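Local structure of amino acid ABC transporter, binding protein (Thermus thermophilus, 3VV5) at residues G41-G44 against A45-P48; G104-E107 against E108-R111; G145-V148 against G149-Y152. The protein binds amino acids such as L-thialysine, (S)-2-aminoethyl-L-cysteine, as the substrate-binding component of an ABC transporter involved in its uptake. One frame throughout, in Å; residues are numbered along the deposited sequence.

Contact 1. Residues G41-G44 against A45-P48. With SLZ (L-thialysine), chain C.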
loop_
_atom_site.group_PDB
_atom_site.type_symbol
_atom_site.label_atom_id
_atom_site.label_comp_id
_atom_site.label_asym_id
_atom_site.label_seq_id
_atom_site.Cartn_x
_atom_site.Cartn_y
_atom_site.Cartn_z
ATOM N N GLY A 41 -1.565 -7.840 9.597
ATOM C CA GLY A 41 -2.267 -6.543 9.650
ATOM C C GLY A 41 -2.331 -5.949 8.255
ATOM O O GLY A 41 -1.355 -6.015 7.504
ATOM N N THR A 42 -3.500 -5.439 7.877
ATOM C CA THR A 42 -3.633 -4.724 6.606
ATOM C C THR A 42 -4.699 -3.630 6.780
ATOM O O THR A 42 -5.227 -3.472 7.869
ATOM C CB THR A 42 -3.958 -5.663 5.412
ATOM O OG1 THR A 42 -3.582 -5.008 4.197
ATOM C CG2 THR A 42 -5.439 -5.992 5.342
ATOM N N GLU A 43 -4.999 -2.885 5.724
ATOM C CA GLU A 43 -5.977 -1.808 5.827
ATOM C C GLU A 43 -7.349 -2.229 5.315
ATOM O O GLU A 43 -8.333 -2.202 6.074
ATOM C CB GLU A 43 -5.498 -0.550 5.081
ATOM C CG GLU A 43 -6.475 0.635 5.228
ATOM C CD GLU A 43 -6.427 1.572 4.041
ATOM O OE1 GLU A 43 -6.367 1.062 2.906
ATOM O OE2 GLU A 43 -6.455 2.810 4.234
ATOM N N GLY A 44 -7.421 -2.578 4.032
ATOM C CA GLY A 44 -8.678 -3.013 3.432
ATOM C C GLY A 44 -9.415 -1.857 2.765
ATOM O O GLY A 44 -10.603 -1.972 2.482
ATOM N N ALA A 45 -8.728 -0.742 2.520
ATOM C CA ALA A 45 -9.344 0.369 1.784
ATOM C C ALA A 45 -8.460 0.894 0.650
ATOM O O ALA A 45 -8.489 2.092 0.312
ATOM C CB ALA A 45 -9.760 1.493 2.748
ATOM N N PHE A 46 -7.681 -0.007 0.044
ATOM C CA PHE A 46 -6.710 0.393 -0.991
ATOM C C PHE A 46 -6.762 -0.548 -2.190
ATOM O O PHE A 46 -5.834 -1.327 -2.394
ATOM C CB PHE A 46 -5.285 0.408 -0.386
ATOM C CG PHE A 46 -4.318 1.382 -1.046
ATOM C CD1 PHE A 46 -4.644 2.737 -1.187
ATOM C CD2 PHE A 46 -3.056 0.960 -1.463
ATOM C CE1 PHE A 46 -3.732 3.656 -1.742
ATOM C CE2 PHE A 46 -2.113 1.877 -2.040
ATOM C CZ PHE A 46 -2.451 3.213 -2.174
ATOM N N PRO A 47 -7.873 -0.516 -2.974
ATOM C CA PRO A 47 -7.945 -1.417 -4.120
ATOM C C PRO A 47 -6.958 -0.950 -5.199
ATOM O O PRO A 47 -6.831 0.270 -5.424
ATOM C CB PRO A 47 -9.391 -1.236 -4.616
ATOM C CG PRO A 47 -9.742 0.198 -4.212
ATOM C CD PRO A 47 -9.063 0.369 -2.874
ATOM N N PRO A 48 -6.327 -1.887 -5.927
ATOM C CA PRO A 48 -6.520 -3.353 -5.924
ATOM C C PRO A 48 -5.526 -4.108 -5.039
ATOM O O PRO A 48 -5.416 -5.323 -5.151
ATOM C CB PRO A 48 -6.267 -3.716 -7.396
ATOM C CG PRO A 48 -5.184 -2.741 -7.798
ATOM C CD PRO A 48 -5.540 -1.451 -7.101
HETATM N N SLZ C . 2.170 3.824 -0.615
HETATM C CA SLZ C . 1.437 4.439 0.515
HETATM C CB SLZ C . 0.530 3.390 1.215
HETATM S SG SLZ C . -1.282 3.449 0.979
HETATM C CD SLZ C . -1.660 1.978 1.998
HETATM C CE SLZ C . -3.134 1.660 2.268
HETATM N NZ SLZ C . -3.261 0.211 2.489
HETATM C C SLZ C . 2.515 4.826 1.523
HETATM O O SLZ C . 2.267 5.747 2.316
HETATM O OXT SLZ C . 3.586 4.179 1.480
HETATM O O HOH W 1 -7.188 3.918 1.830
#
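Glu-43 reaches its carboxylate forward to the backbone N of Ala-45, and both carboxylate oxygens are engaged. OE1 of Glu-43 accepts a hydrogen bond from the backbone N of Ala-45 at 3.0 Å; the N-H comes from above the carboxylate plane, 53° out of it, and the bond is bent, 132° at the hydrogen. The same OE1 receives a weak hydrogen bond from NZ of L-thialysine at 3.2 Å. OE2 of Glu-43 accepts from a water whose O lies 2.7 Å away, and this water also donates to Ala-45 O, while Gln-147 of the facing lobe gives OE2 a further hydrogen bond. CG of Glu-43 stands anti to the backbone N (chi1 -177°) and the chain runs on extended, which carries the carboxylate to the Ala-45 backbone and the ligand amine together.

The apolar contacts belong to Phe-46. Its ring lies along the ligand's thioether arm: SG sits over one face, 3.3 Å above the plane and toward the rim, with CZ of Phe-46 3.4 Å from SG, while CE of the ligand lies 3.5 Å from CG of Phe-46 at the other end of the ring. Ala-45 and Phe-46 form a classic beta bulge opposite Asn-50.

An acidic group beside an aromatic face suits a ligand with an amine at the end of an apolar arm, and the carboxylate probably favours the charged form of that amine.

Contact 2. Residues G104-E107 against E108-R111. With SLZ (L-thialysine), chain C.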
loop_
_atom_site.group_PDB
_atom_site.type_symbol
_atom_site.label_atom_id
_atom_site.label_comp_id
_atom_site.label_asym_id
_atom_site.label_seq_id
_atom_site.Cartn_x
_atom_site.Cartn_y
_atom_site.Cartn_z
ATOM N N GLY A 104 5.442 2.122 1.473
ATOM C CA GLY A 104 6.697 2.489 0.841
ATOM C C GLY A 104 7.785 2.538 1.898
ATOM O O GLY A 104 7.535 2.907 3.028
ATOM N N ILE A 105 8.988 2.114 1.538
ATOM C CA ILE A 105 10.128 2.202 2.451
ATOM C C ILE A 105 10.578 3.650 2.467
ATOM O O ILE A 105 10.808 4.236 1.411
ATOM C CB ILE A 105 11.287 1.306 1.995
ATOM C CG1 ILE A 105 10.872 -0.172 2.063
ATOM C CG2 ILE A 105 12.547 1.544 2.852
ATOM C CD1 ILE A 105 11.838 -1.126 1.341
ATOM N N THR A 106 10.661 4.221 3.670
ATOM C CA THR A 106 11.235 5.572 3.882
ATOM C C THR A 106 12.252 5.508 5.029
ATOM O O THR A 106 12.245 4.553 5.810
ATOM C CB THR A 106 10.156 6.601 4.254
ATOM O OG1 THR A 106 9.648 6.300 5.556
ATOM C CG2 THR A 106 9.002 6.584 3.241
ATOM N N GLU A 107 13.116 6.518 5.140
ATOM C CA GLU A 107 14.108 6.541 6.222
ATOM C C GLU A 107 13.452 6.390 7.588
ATOM O O GLU A 107 13.869 5.555 8.374
ATOM C CB GLU A 107 14.941 7.836 6.211
ATOM C CG GLU A 107 15.821 7.970 7.467
ATOM C CD GLU A 107 16.681 9.230 7.478
ATOM O OE1 GLU A 107 17.921 9.104 7.609
ATOM O OE2 GLU A 107 16.118 10.344 7.363
ATOM N N GLU A 108 12.438 7.219 7.842
ATOM C CA GLU A 108 11.734 7.303 9.123
ATOM C C GLU A 108 11.016 6.025 9.488
ATOM O O GLU A 108 11.071 5.574 10.648
ATOM C CB GLU A 108 10.737 8.480 9.116
ATOM C CG GLU A 108 11.400 9.833 9.378
ATOM C CD GLU A 108 11.017 10.925 8.369
ATOM O OE1 GLU A 108 9.803 11.139 8.116
ATOM O OE2 GLU A 108 11.949 11.573 7.825
ATOM N N ARG A 109 10.322 5.436 8.508
ATOM C CA ARG A 109 9.636 4.171 8.755
ATOM C C ARG A 109 10.621 3.013 8.985
ATOM O O ARG A 109 10.331 2.136 9.784
ATOM C CB ARG A 109 8.701 3.804 7.609
ATOM C CG ARG A 109 7.405 4.593 7.530
ATOM C CD ARG A 109 6.734 4.318 6.183
ATOM N NE ARG A 109 5.467 5.034 6.021
ATOM C CZ ARG A 109 4.713 4.987 4.928
ATOM N NH1 ARG A 109 5.091 4.247 3.889
ATOM N NH2 ARG A 109 3.571 5.681 4.871
ATOM N N ALA A 110 11.744 3.007 8.260
ATOM C CA ALA A 110 12.759 1.945 8.367
ATOM C C ALA A 110 13.450 1.907 9.742
ATOM O O ALA A 110 13.956 0.866 10.162
ATOM C CB ALA A 110 13.785 2.062 7.264
ATOM N N ARG A 111 13.477 3.048 10.419
ATOM C CA ARG A 111 13.857 3.091 11.831
ATOM C C ARG A 111 12.807 2.443 12.723
ATOM O O ARG A 111 13.140 1.603 13.574
ATOM C CB ARG A 111 14.082 4.530 12.281
ATOM C CG ARG A 111 15.177 5.233 11.537
ATOM C CD ARG A 111 15.602 6.469 12.317
ATOM N NE ARG A 111 15.837 7.616 11.445
ATOM C CZ ARG A 111 14.937 8.567 11.210
ATOM N NH1 ARG A 111 13.735 8.516 11.787
ATOM N NH2 ARG A 111 15.234 9.573 10.404
HETATM N N SLZ C . 2.170 3.824 -0.615
HETATM C CA SLZ C . 1.437 4.439 0.515
HETATM C CB SLZ C . 0.530 3.390 1.215
HETATM S SG SLZ C . -1.282 3.449 0.979
HETATM C CD SLZ C . -1.660 1.978 1.998
HETATM C CE SLZ C . -3.134 1.660 2.268
HETATM N NZ SLZ C . -3.261 0.211 2.489
HETATM C C SLZ C . 2.515 4.826 1.523
HETATM O O SLZ C . 2.267 5.747 2.316
HETATM O OXT SLZ C . 3.586 4.179 1.480
#
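Arg-109 reaches back from the first turn of its helix to Gly-104, and here the contact is tight. Its NH1 donates to Gly-104 O at 2.9 Å, lying in the carbonyl plane on a lone pair. The L-thialysine carboxylate meets the guanidinium end-on: NH1 gives a nearly straight bond to OXT (2.8 Å, 176°) and NH2 a second to O at 2.9 Å, while Gly-104 N closes on OXT at 2.8 Å. OXT is thus gripped by two donors, and NH2 also bonds Gly-149 O of the other lobe, which helps fix the rotation of the group. The extended chain from CG to NE gives Arg-109 this reach. A leucine in its place would probably leave the ligand carboxylate without its two-pronged partner and Gly-104 O without this donor.

Thr-106 holds the base of the arginine. With OG1 between the backbone N and the carbonyl carbon (chi1 68°), the hydroxyl accepts from Arg-109 N at 3.1 Å and rests against the CB and CG of that side chain. Thr-106 O takes the N-H of Ala-110 in the ordinary helical manner.

The far side of the turn is looser and faces solvent. Glu-107 OE2 makes a salt bridge to Arg-111 NH2, 3.3 Å, with the carboxylate and guanidinium planes 40° apart.

Thr-106 is the N-cap of helix 107-112, and the arginine just inside this helix, clasping the ligand carboxylate, is characteristic of the amino-acid pocket in family 3 solute-binding proteins.

Contact 3. Residues G145-V148 against G149-Y152. With SLZ (L-thialysine), chain C.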
loop_
_atom_site.group_PDB
_atom_site.type_symbol
_atom_site.label_atom_id
_atom_site.label_comp_id
_atom_site.label_asym_id
_atom_site.label_seq_id
_atom_site.Cartn_x
_atom_site.Cartn_y
_atom_site.Cartn_z
ATOM N N GLY A 145 -5.656 16.767 -2.274
ATOM C CA GLY A 145 -6.168 15.739 -1.351
ATOM C C GLY A 145 -5.242 14.525 -1.263
ATOM O O GLY A 145 -4.853 13.971 -2.298
ATOM N N VAL A 146 -4.906 14.122 -0.033
ATOM C CA VAL A 146 -4.079 12.914 0.255
ATOM C C VAL A 146 -4.577 12.135 1.470
ATOM O O VAL A 146 -5.139 12.710 2.418
ATOM C CB VAL A 146 -2.612 13.284 0.557
ATOM C CG1 VAL A 146 -1.924 13.776 -0.681
ATOM C CG2 VAL A 146 -2.561 14.344 1.643
ATOM N N GLN A 147 -4.330 10.827 1.464
ATOM C CA GLN A 147 -4.542 10.010 2.648
ATOM C C GLN A 147 -3.547 10.366 3.758
ATOM O O GLN A 147 -2.360 10.552 3.487
ATOM C CB GLN A 147 -4.411 8.518 2.313
ATOM C CG GLN A 147 -4.879 7.669 3.462
ATOM C CD GLN A 147 -4.835 6.189 3.206
ATOM O OE1 GLN A 147 -4.276 5.718 2.206
ATOM N NE2 GLN A 147 -5.420 5.429 4.131
ATOM N N VAL A 148 -4.032 10.434 5.003
ATOM C CA VAL A 148 -3.172 10.721 6.151
ATOM C C VAL A 148 -2.119 9.627 6.354
ATOM O O VAL A 148 -2.367 8.437 6.094
ATOM C CB VAL A 148 -3.984 10.933 7.475
ATOM C CG1 VAL A 148 -4.706 9.646 7.896
ATOM C CG2 VAL A 148 -3.075 11.471 8.597
ATOM N N GLY A 149 -0.935 10.051 6.783
ATOM C CA GLY A 149 0.123 9.135 7.176
ATOM C C GLY A 149 0.810 8.479 5.994
ATOM O O GLY A 149 1.511 7.500 6.165
ATOM N N THR A 150 0.609 9.021 4.797
ATOM C CA THR A 150 1.183 8.421 3.597
ATOM C C THR A 150 2.375 9.201 3.028
ATOM O O THR A 150 2.604 10.390 3.333
ATOM C CB THR A 150 0.138 8.241 2.465
ATOM O OG1 THR A 150 -0.353 9.530 2.047
ATOM C CG2 THR A 150 -1.030 7.343 2.897
ATOM N N THR A 151 3.128 8.525 2.177
ATOM C CA THR A 151 4.181 9.154 1.401
ATOM C C THR A 151 3.606 10.197 0.426
ATOM O O THR A 151 4.314 11.094 0.009
ATOM C CB THR A 151 5.010 8.091 0.663
ATOM O OG1 THR A 151 4.136 7.321 -0.165
ATOM C CG2 THR A 151 5.618 7.121 1.676
ATOM N N TYR A 152 2.330 10.074 0.071
ATOM C CA TYR A 152 1.652 11.089 -0.764
ATOM C C TYR A 152 1.506 12.393 0.004
ATOM O O TYR A 152 1.801 13.462 -0.532
ATOM C CB TYR A 152 0.289 10.584 -1.270
ATOM C CG TYR A 152 0.359 9.158 -1.749
ATOM C CD1 TYR A 152 1.294 8.775 -2.704
ATOM C CD2 TYR A 152 -0.479 8.176 -1.210
ATOM C CE1 TYR A 152 1.399 7.437 -3.141
ATOM C CE2 TYR A 152 -0.382 6.839 -1.631
ATOM C CZ TYR A 152 0.552 6.484 -2.595
ATOM O OH TYR A 152 0.656 5.163 -3.000
HETATM N N SLZ C . 2.170 3.824 -0.615
HETATM C CA SLZ C . 1.437 4.439 0.515
HETATM C CB SLZ C . 0.530 3.390 1.215
HETATM S SG SLZ C . -1.282 3.449 0.979
HETATM C CD SLZ C . -1.660 1.978 1.998
HETATM C CE SLZ C . -3.134 1.660 2.268
HETATM N NZ SLZ C . -3.261 0.211 2.489
HETATM C C SLZ C . 2.515 4.826 1.523
HETATM O O SLZ C . 2.267 5.747 2.316
HETATM O OXT SLZ C . 3.586 4.179 1.480
#
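Thr-150 lays its methyl CG2 against the aliphatic stem of Gln-147, 3.6 Å from CB, the two side chains crossing at about a right angle. Its hydroxyl turns back along the chain: OG1 donates to Gln-147 O at 2.7 Å, reaching it 26° out of the carbonyl plane. Placed between the backbone N and the carbonyl carbon (chi1 63°), OG1 can serve both the turn behind and the helix ahead, for it also caps the N-H of Met-153. Gln-147 runs out extended and spends NE2 on Glu-43 of the facing lobe and on Gln-169 O, while its OE1 lies beside the Thr-150 methyl.

The hydroxyl bond from Thr-150 to Gln-147 O spans a type II turn, Gln-147 to Thr-150, that leads from strand 143-147 into helix 151-158, the first connection of a beta-alpha-beta unit. Gly-149 takes the third position of the turn with positive phi, where a side chain would run into Val-148 O.

The helix start is turned to the ligand. Thr-151 N donates to carboxylate O of L-thialysine at 2.9 Å (162°), and the N-terminal end of the helix probably adds a favourable field. Thr-151 itself is steadied by a hydrogen bond from OG1 to Glu-215. Tyr-152 stands beside the alpha-amino end: its OH accepts from the ligand N at 3.1 Å, with ring atom CE2 3.7 Å from the ligand CA. Deeper in, CB of Tyr-152 packs on CG1 of Val-146 at 3.9 Å, and Ile-187 of strand 185-189 touches both residues.

Along the chain the contacts follow in series, contact 1 first and contact 3 last, and all three meet L-thialysine. Contacts 1 and 2 belong to one lobe, at the ends of strands 37-42 and 102-104; their centres lie 19 Å apart, with nearest atoms about 8 Å apart. Contact 3, on strand 143-147 and helix 151-158, comes from the facing lobe, its centre 14 Å from contact 1 and 15 Å from contact 2. It touches both: Phe-46 CZ packs 3.8 Å from Tyr-152 OH, and Thr-106 CG2 3.8 Å from Thr-151 CG2. Contact 1 takes the side-chain amine, contacts 2 and 3 the amino-acid head, consistent with lobes closed round a bound substrate.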